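Long-range contact in mannan endo-1,6-alpha-mannosidase (Chaetomium thermophilum, PDB 6RY0), which probably cleaves alpha-1,6-mannosidic linkages and is thought to transfer GPI-anchored glycoproteins into the fungal cell wall: residues 171-183 against 192-204. Sequence-based numbering, arbitrary orientation.
Sequences RHDGTCNGGLRWQ and NYKNTIANACFFD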
# COMPACT_ATOMS: atom_id res chain seq x y z
N ARG A 171 -20.28 0.43 9.04
CA ARG A 171 -19.02 -0.29 9.02
C ARG A 171 -18.37 -0.37 10.41
O ARG A 171 -17.31 -0.97 10.55
CB ARG A 171 -18.05 0.30 8.00
CG ARG A 171 -18.56 0.20 6.59
CD ARG A 171 -17.44 0.32 5.55
NE ARG A 171 -18.00 0.42 4.21
CZ ARG A 171 -17.33 0.74 3.11
NH1 ARG A 171 -16.01 0.83 3.11
NH2 ARG A 171 -18.01 1.00 2.01
N HIS A 172 -19.01 0.21 11.43
CA HIS A 172 -18.47 0.24 12.79
C HIS A 172 -19.53 -0.21 13.76
O HIS A 172 -20.21 0.60 14.35
CB HIS A 172 -17.99 1.66 13.14
CG HIS A 172 -16.91 2.11 12.23
ND1 HIS A 172 -15.59 1.87 12.49
CD2 HIS A 172 -16.98 2.68 11.00
CE1 HIS A 172 -14.87 2.30 11.46
NE2 HIS A 172 -15.69 2.78 10.54
N ASP A 173 -19.62 -1.51 13.97
CA ASP A 173 -20.59 -2.06 14.88
C ASP A 173 -19.93 -2.41 16.23
O ASP A 173 -18.77 -2.10 16.46
CB ASP A 173 -21.37 -3.22 14.22
CG ASP A 173 -20.59 -4.51 14.03
OD1 ASP A 173 -19.62 -4.76 14.76
OD2 ASP A 173 -20.99 -5.30 13.15
N GLY A 174 -20.70 -3.00 17.14
CA GLY A 174 -20.22 -3.21 18.49
C GLY A 174 -19.44 -4.50 18.67
O GLY A 174 -18.87 -4.70 19.74
N THR A 175 -19.38 -5.36 17.66
CA THR A 175 -18.62 -6.57 17.83
C THR A 175 -17.15 -6.22 18.04
O THR A 175 -16.63 -5.33 17.39
CB THR A 175 -18.84 -7.54 16.66
OG1 THR A 175 -18.31 -7.00 15.44
CG2 THR A 175 -20.32 -7.85 16.49
N CYS A 176 -16.48 -6.92 18.94
CA CYS A 176 -15.11 -6.61 19.29
C CYS A 176 -14.91 -5.17 19.73
O CYS A 176 -13.82 -4.66 19.67
CB CYS A 176 -14.14 -6.97 18.17
SG CYS A 176 -14.42 -8.66 17.58
N ASN A 177 -15.99 -4.54 20.19
CA ASN A 177 -15.98 -3.13 20.61
C ASN A 177 -15.56 -2.17 19.48
O ASN A 177 -15.16 -1.05 19.74
CB ASN A 177 -15.10 -2.89 21.84
CG ASN A 177 -15.49 -3.77 23.00
OD1 ASN A 177 -16.65 -4.06 23.21
ND2 ASN A 177 -14.51 -4.17 23.79
N GLY A 178 -15.72 -2.60 18.23
CA GLY A 178 -15.43 -1.75 17.09
C GLY A 178 -14.50 -2.41 16.11
O GLY A 178 -14.39 -3.63 16.08
N GLY A 179 -13.88 -1.60 15.27
CA GLY A 179 -13.03 -2.06 14.18
C GLY A 179 -13.80 -2.36 12.92
O GLY A 179 -14.97 -2.75 12.95
N LEU A 180 -13.14 -2.17 11.79
CA LEU A 180 -13.66 -2.60 10.51
C LEU A 180 -13.54 -4.10 10.34
O LEU A 180 -12.55 -4.73 10.71
CB LEU A 180 -12.88 -1.96 9.36
CG LEU A 180 -13.03 -0.46 9.16
CD1 LEU A 180 -12.06 0.01 8.10
CD2 LEU A 180 -14.43 -0.13 8.75
N ARG A 181 -14.57 -4.65 9.71
CA ARG A 181 -14.52 -5.98 9.11
C ARG A 181 -13.69 -5.95 7.84
O ARG A 181 -13.56 -4.93 7.17
CB ARG A 181 -15.94 -6.48 8.83
CG ARG A 181 -16.79 -6.60 10.09
CD ARG A 181 -18.26 -6.75 9.75
NE ARG A 181 -19.11 -6.83 10.94
CZ ARG A 181 -19.50 -7.98 11.49
NH1 ARG A 181 -19.06 -9.14 11.01
NH2 ARG A 181 -20.34 -7.97 12.52
N TRP A 182 -13.16 -7.11 7.48
CA TRP A 182 -12.39 -7.25 6.27
C TRP A 182 -13.20 -6.85 5.05
O TRP A 182 -12.73 -6.09 4.20
CB TRP A 182 -11.90 -8.68 6.17
CG TRP A 182 -11.03 -8.98 5.03
CD1 TRP A 182 -10.28 -8.11 4.28
CD2 TRP A 182 -10.75 -10.26 4.54
NE1 TRP A 182 -9.53 -8.80 3.35
CE2 TRP A 182 -9.83 -10.13 3.48
CE3 TRP A 182 -11.20 -11.54 4.89
CZ2 TRP A 182 -9.36 -11.22 2.77
CZ3 TRP A 182 -10.74 -12.61 4.20
CH2 TRP A 182 -9.83 -12.45 3.14
N GLN A 183 -14.40 -7.42 4.93
CA GLN A 183 -15.26 -7.25 3.77
C GLN A 183 -16.29 -6.16 3.95
O GLN A 183 -16.74 -5.88 5.07
CB GLN A 183 -15.93 -8.56 3.46
CG GLN A 183 -14.95 -9.70 3.14
CD GLN A 183 -14.13 -9.39 1.90
OE1 GLN A 183 -14.68 -9.06 0.85
NE2 GLN A 183 -12.81 -9.36 2.05
N ASN A 192 -16.92 -11.86 8.68
CA ASN A 192 -16.75 -12.13 10.10
C ASN A 192 -15.32 -11.97 10.62
O ASN A 192 -15.08 -12.16 11.80
CB ASN A 192 -17.24 -13.55 10.42
CG ASN A 192 -16.38 -14.64 9.76
OD1 ASN A 192 -15.78 -14.46 8.73
ND2 ASN A 192 -16.36 -15.80 10.38
N TYR A 193 -14.38 -11.60 9.75
CA TYR A 193 -12.98 -11.44 10.13
C TYR A 193 -12.68 -9.95 10.24
O TYR A 193 -12.76 -9.21 9.26
CB TYR A 193 -12.09 -12.09 9.08
CG TYR A 193 -10.63 -12.27 9.42
CD1 TYR A 193 -10.23 -12.87 10.60
CD2 TYR A 193 -9.63 -11.93 8.51
CE1 TYR A 193 -8.88 -13.08 10.88
CE2 TYR A 193 -8.28 -12.14 8.79
CZ TYR A 193 -7.91 -12.74 9.97
OH TYR A 193 -6.60 -12.98 10.29
N LYS A 194 -12.34 -9.49 11.44
CA LYS A 194 -11.89 -8.11 11.62
C LYS A 194 -10.37 -8.16 11.62
O LYS A 194 -9.75 -8.69 12.54
CB LYS A 194 -12.44 -7.50 12.91
CG LYS A 194 -13.93 -7.18 12.83
CD LYS A 194 -14.49 -6.37 13.97
CE LYS A 194 -15.84 -5.84 13.58
NZ LYS A 194 -16.42 -4.90 14.60
N ASN A 195 -9.78 -7.67 10.54
CA ASN A 195 -8.38 -7.87 10.35
C ASN A 195 -7.59 -6.58 10.40
O ASN A 195 -8.11 -5.47 10.28
CB ASN A 195 -8.08 -8.66 9.11
CG ASN A 195 -8.56 -8.04 7.85
OD1 ASN A 195 -9.21 -6.99 7.81
ND2 ASN A 195 -8.24 -8.70 6.75
N THR A 196 -6.30 -6.74 10.63
CA THR A 196 -5.43 -5.59 10.72
C THR A 196 -5.44 -4.77 9.46
O THR A 196 -5.54 -3.54 9.55
CB THR A 196 -4.02 -6.03 11.11
OG1 THR A 196 -4.15 -6.68 12.36
CG2 THR A 196 -3.09 -4.85 11.17
N ILE A 197 -5.30 -5.39 8.30
CA ILE A 197 -5.04 -4.60 7.10
C ILE A 197 -6.21 -3.65 6.79
O ILE A 197 -5.97 -2.50 6.38
CB ILE A 197 -4.64 -5.46 5.89
CG1 ILE A 197 -4.20 -4.58 4.72
CG2 ILE A 197 -5.75 -6.44 5.48
CD1 ILE A 197 -3.02 -3.80 4.98
N ALA A 198 -7.46 -4.08 6.94
CA ALA A 198 -8.57 -3.17 6.68
C ALA A 198 -8.48 -1.94 7.57
O ALA A 198 -8.66 -0.79 7.14
CB ALA A 198 -9.92 -3.90 6.96
N ASN A 199 -8.21 -2.19 8.84
CA ASN A 199 -8.12 -1.12 9.82
C ASN A 199 -6.89 -0.25 9.60
O ASN A 199 -6.95 0.95 9.78
CB ASN A 199 -8.20 -1.75 11.22
CG ASN A 199 -9.60 -2.20 11.51
OD1 ASN A 199 -10.45 -1.35 11.81
ND2 ASN A 199 -9.88 -3.49 11.34
N ALA A 200 -5.77 -0.87 9.22
CA ALA A 200 -4.55 -0.14 8.93
C ALA A 200 -4.72 0.79 7.73
O ALA A 200 -4.20 1.89 7.75
CB ALA A 200 -3.41 -1.12 8.70
N CYS A 201 -5.43 0.34 6.70
CA CYS A 201 -5.68 1.22 5.55
C CYS A 201 -6.50 2.42 5.98
O CYS A 201 -6.21 3.56 5.59
CB CYS A 201 -6.41 0.46 4.43
SG CYS A 201 -5.44 -0.80 3.57
N PHE A 202 -7.55 2.19 6.75
CA PHE A 202 -8.40 3.30 7.21
C PHE A 202 -7.64 4.26 8.11
O PHE A 202 -7.75 5.48 7.99
CB PHE A 202 -9.66 2.70 7.85
CG PHE A 202 -10.63 3.71 8.39
CD1 PHE A 202 -11.15 4.73 7.61
CD2 PHE A 202 -11.07 3.62 9.69
CE1 PHE A 202 -12.08 5.63 8.11
CE2 PHE A 202 -12.01 4.53 10.18
CZ PHE A 202 -12.49 5.53 9.41
N PHE A 203 -6.82 3.70 9.02
CA PHE A 203 -5.95 4.47 9.87
C PHE A 203 -5.00 5.34 9.05
O PHE A 203 -4.86 6.53 9.28
CB PHE A 203 -5.16 3.51 10.77
CG PHE A 203 -4.00 4.16 11.48
CD1 PHE A 203 -4.21 5.17 12.41
CD2 PHE A 203 -2.70 3.77 11.23
CE1 PHE A 203 -3.15 5.79 13.03
CE2 PHE A 203 -1.62 4.37 11.86
CZ PHE A 203 -1.85 5.39 12.75
N ASP A 204 -4.28 4.70 8.12
CA ASP A 204 -3.30 5.41 7.32
C ASP A 204 -3.95 6.53 6.52
O ASP A 204 -3.43 7.64 6.44
CB ASP A 204 -2.62 4.39 6.37
CG ASP A 204 -1.46 4.98 5.62
OD1 ASP A 204 -0.46 5.32 6.32
OD2 ASP A 204 -1.52 5.05 4.37
O HOH W 1 -17.73 -3.23 12.67
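Lys194 drives its ammonium group into the loop 171-183, where backbone carbonyls and a carboxylate gather round it; the contact ties this loop to strand 193-195 and the first turns of the helix that follows it, within the helical glycosyl hydrolase family 76 fold. NZ donates to Thr175 O and Gly178 O, each 2.8 Å away, and to Gly179 O, approaching the first two from above their carbonyl planes. Asp173 OD1 adds a longer salt bridge to NZ (3.2 Å), met from above the carboxylate plane. The chain of Lys194 is extended beyond CG (chi3 165°), which carries NZ past Leu180 O and across Arg181 CG to these oxygens. With an alanine in place of Lys194, the three carbonyls and Asp173 would probably be left without the cation they share.

A second grip comes from the amide of Asn199 on the helix. Its OD1 accepts from Leu180 N at 2.8 Å, in the carbonyl plane and on a lone pair, while ND2 donates both to Leu180 O and to Asn195 O at the helix start. Leu180 CD1 then packs on Phe202 CB (3.6 Å). Farther along, Trp182 N donates to Tyr193 O almost in line with the carbonyl, and Asn195 ND2 lies over one face of the indole, toward its rim; Gln183 NE2 covers the opposite face.

Asp173, which meets NZ, is itself positioned by a second shell: Thr175 N and OG1 both donate to OD1, the former closing an Asx turn. The disulfide from Cys176 to Cys252 further fastens the loop. Completing the salt-bridge network, Arg181 grips Asp173 OD2 side-on with NE and NH2, the oxygen lying in the guanidinium plane; NH2, 2.8 Å from OD2, meets its syn lone pair.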